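Local atomic coordinates of uncharacterized protein (Clostridium sporogenes, PDB entry 4Q0Y), a protein that is of unknown function but adopts a hot-dog fold like that of the thioesterases. Residues N17-S23 and Y70-P74. Sequence-based numbering, arbitrary orientation.
Sequences NSFSKFS and YHIQP
His71 is plugged into the concave side of a loop: its imidazole projects from strand 68-80 into the connection between strands 4-15 and 26-30, where residues 17-23 bend around it. Both ring nitrogens are used, each by loop backbone. NE2 of His71 donates to the carbonyl O of Ser18 at 2.8 Å, while ND1 accepts from the backbone N of Ser23 at 3.1 Å. The N-H...acceptor angles, 123° and 132°, are strongly bent, and both bonds are weak. Lys21 O lies in the imidazole plane at the ring edge, 3.4 Å from CE1, so three loop residues meet the rim of one ring.

A second, largely nonpolar contact is made by Phe22, on the CB of the same histidine and on the strand residues beyond it. With CG anti to the backbone N, the Phe22 side chain runs past His71 in the opposite direction and lays one ring face over the histidine methylene, a CH-pi contact with CB 4.1 Å from the ring centroid. The two aromatic rings are oblique, their planes 34° apart, neither stacked nor edge-to-face. At its edge, Phe22 CE1 approaches Ile72 O to 3.4 Å. Phe22 CZ also comes within 4.2 Å of Gln73 CB.

Within the loop, Ser18 OG accepts from the backbone N of both Ser20 and Lys21, each at 3.0 Å, an ST turn combined with an ST motif that ties the bend to itself. Tyr92 of the adjacent strand 83-95 stacks on the imidazole, and the loop's Phe16 meets it edge-to-face; Ser23 OG bonds to Lys15 O and Asp25 N.

The pairing of a carbonyl with NE2 and a backbone N-H with ND1 is consistent with a neutral imidazole carrying its proton on NE2. Buried and held at both nitrogens, the ring probably has its flip state and tautomer set by the loop backbone.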
loop_
_atom_site.group_PDB
_atom_site.type_symbol
_atom_site.label_atom_id
_atom_site.label_comp_id
_atom_site.label_asym_id
_atom_site.label_seq_id
_atom_site.Cartn_x
_atom_site.Cartn_y
_atom_site.Cartn_z
ATOM N N ASN B 17 27.971 -2.240 4.861
ATOM C CA ASN B 17 29.367 -2.332 5.361
ATOM C C ASN B 17 29.596 -1.631 6.707
ATOM O O ASN B 17 30.740 -1.432 7.115
ATOM C CB ASN B 17 30.347 -1.807 4.291
ATOM C CG ASN B 17 30.146 -0.340 3.974
ATOM O OD1 ASN B 17 29.319 0.340 4.582
ATOM N ND2 ASN B 17 30.827 0.131 2.948
ATOM N N SER B 18 28.513 -1.224 7.365
ATOM C CA SER B 18 28.586 -0.471 8.617
ATOM C C SER B 18 27.219 -0.431 9.273
ATOM O O SER B 18 26.206 -0.454 8.585
ATOM C CB SER B 18 29.036 0.968 8.345
ATOM O OG SER B 18 29.095 1.748 9.518
ATOM N N PHE B 19 27.205 -0.386 10.608
ATOM C CA PHE B 19 25.976 -0.122 11.385
ATOM C C PHE B 19 25.884 1.344 11.849
ATOM O O PHE B 19 24.958 1.683 12.582
ATOM C CB PHE B 19 25.880 -1.090 12.586
ATOM C CG PHE B 19 25.271 -2.420 12.245
ATOM C CD1 PHE B 19 23.892 -2.590 12.301
ATOM C CD2 PHE B 19 26.078 -3.502 11.871
ATOM C CE1 PHE B 19 23.319 -3.821 11.985
ATOM C CE2 PHE B 19 25.510 -4.741 11.549
ATOM C CZ PHE B 19 24.124 -4.893 11.599
ATOM N N SER B 20 26.843 2.197 11.465
ATOM C CA SER B 20 26.914 3.581 11.946
ATOM C C SER B 20 27.015 4.662 10.865
ATOM O O SER B 20 26.699 5.825 11.133
ATOM C CB SER B 20 28.076 3.714 12.940
ATOM O OG SER B 20 29.325 3.491 12.310
ATOM N N LYS B 21 27.508 4.298 9.686
ATOM C CA LYS B 21 27.762 5.221 8.597
ATOM C C LYS B 21 27.081 4.685 7.346
ATOM O O LYS B 21 27.263 3.518 7.028
ATOM C CB LYS B 21 29.280 5.292 8.399
ATOM C CG LYS B 21 30.076 5.912 9.565
ATOM C CD LYS B 21 29.614 7.324 10.024
ATOM C CE LYS B 21 29.377 8.273 8.863
ATOM N NZ LYS B 21 29.248 9.696 9.302
ATOM N N PHE B 22 26.288 5.506 6.669
ATOM C CA PHE B 22 25.602 5.077 5.452
ATOM C C PHE B 22 26.629 4.826 4.320
ATOM O O PHE B 22 27.487 5.623 4.064
ATOM C CB PHE B 22 24.568 6.098 4.999
ATOM C CG PHE B 22 23.662 5.580 3.944
ATOM C CD1 PHE B 22 22.522 4.862 4.276
ATOM C CD2 PHE B 22 23.931 5.815 2.601
ATOM C CE1 PHE B 22 21.679 4.358 3.306
ATOM C CE2 PHE B 22 23.101 5.297 1.626
ATOM C CZ PHE B 22 21.946 4.593 1.969
ATOM N N SER B 23 26.441 3.738 3.610
ATOM C CA SER B 23 27.424 3.152 2.725
ATOM C C SER B 23 27.470 3.944 1.447
ATOM O O SER B 23 26.428 4.409 0.993
ATOM C CB SER B 23 26.999 1.723 2.357
ATOM O OG SER B 23 27.887 1.145 1.396
ATOM N N TYR B 70 21.237 -4.656 3.118
ATOM C CA TYR B 70 21.602 -3.500 2.296
ATOM C C TYR B 70 21.455 -2.202 3.057
ATOM O O TYR B 70 20.738 -2.117 4.062
ATOM C CB TYR B 70 20.705 -3.434 1.076
ATOM C CG TYR B 70 20.844 -4.560 0.087
ATOM C CD1 TYR B 70 22.051 -4.779 -0.590
ATOM C CD2 TYR B 70 19.740 -5.370 -0.247
ATOM C CE1 TYR B 70 22.181 -5.796 -1.510
ATOM C CE2 TYR B 70 19.853 -6.393 -1.194
ATOM C CZ TYR B 70 21.076 -6.618 -1.804
ATOM O OH TYR B 70 21.233 -7.617 -2.736
ATOM N N HIS B 71 22.190 -1.184 2.594
ATOM C CA HIS B 71 21.893 0.198 2.927
ATOM C C HIS B 71 21.129 0.701 1.733
ATOM O O HIS B 71 21.552 0.479 0.610
ATOM C CB HIS B 71 23.166 0.995 3.146
ATOM C CG HIS B 71 23.838 0.687 4.445
ATOM N ND1 HIS B 71 24.808 1.499 4.988
ATOM C CD2 HIS B 71 23.685 -0.338 5.312
ATOM C CE1 HIS B 71 25.233 0.989 6.124
ATOM N NE2 HIS B 71 24.558 -0.115 6.356
ATOM N N ILE B 72 19.994 1.356 1.991
ATOM C CA ILE B 72 19.109 1.805 0.943
ATOM C C ILE B 72 18.682 3.250 1.126
ATOM O O ILE B 72 18.535 3.756 2.250
ATOM C CB ILE B 72 17.853 0.895 0.795
ATOM C CG1 ILE B 72 16.983 0.920 2.074
ATOM C CG2 ILE B 72 18.275 -0.526 0.467
ATOM C CD1 ILE B 72 15.654 0.201 1.920
ATOM N N GLN B 73 18.482 3.905 -0.024
ATOM C CA GLN B 73 18.042 5.292 -0.107
ATOM C C GLN B 73 16.803 5.318 -0.986
ATOM O O GLN B 73 16.928 5.426 -2.219
ATOM C CB GLN B 73 19.145 6.186 -0.662
ATOM C CG GLN B 73 18.747 7.666 -0.763
ATOM C CD GLN B 73 19.811 8.502 -1.448
ATOM O OE1 GLN B 73 21.019 8.336 -1.206
ATOM N NE2 GLN B 73 19.378 9.385 -2.328
ATOM N N PRO B 74 15.608 5.217 -0.374
ATOM C CA PRO B 74 14.386 5.444 -1.137
ATOM C C PRO B 74 14.248 6.926 -1.447
ATOM O O PRO B 74 14.383 7.766 -0.536
ATOM C CB PRO B 74 13.264 4.973 -0.193
ATOM C CG PRO B 74 13.842 5.054 1.160
ATOM C CD PRO B 74 15.310 4.737 0.997
#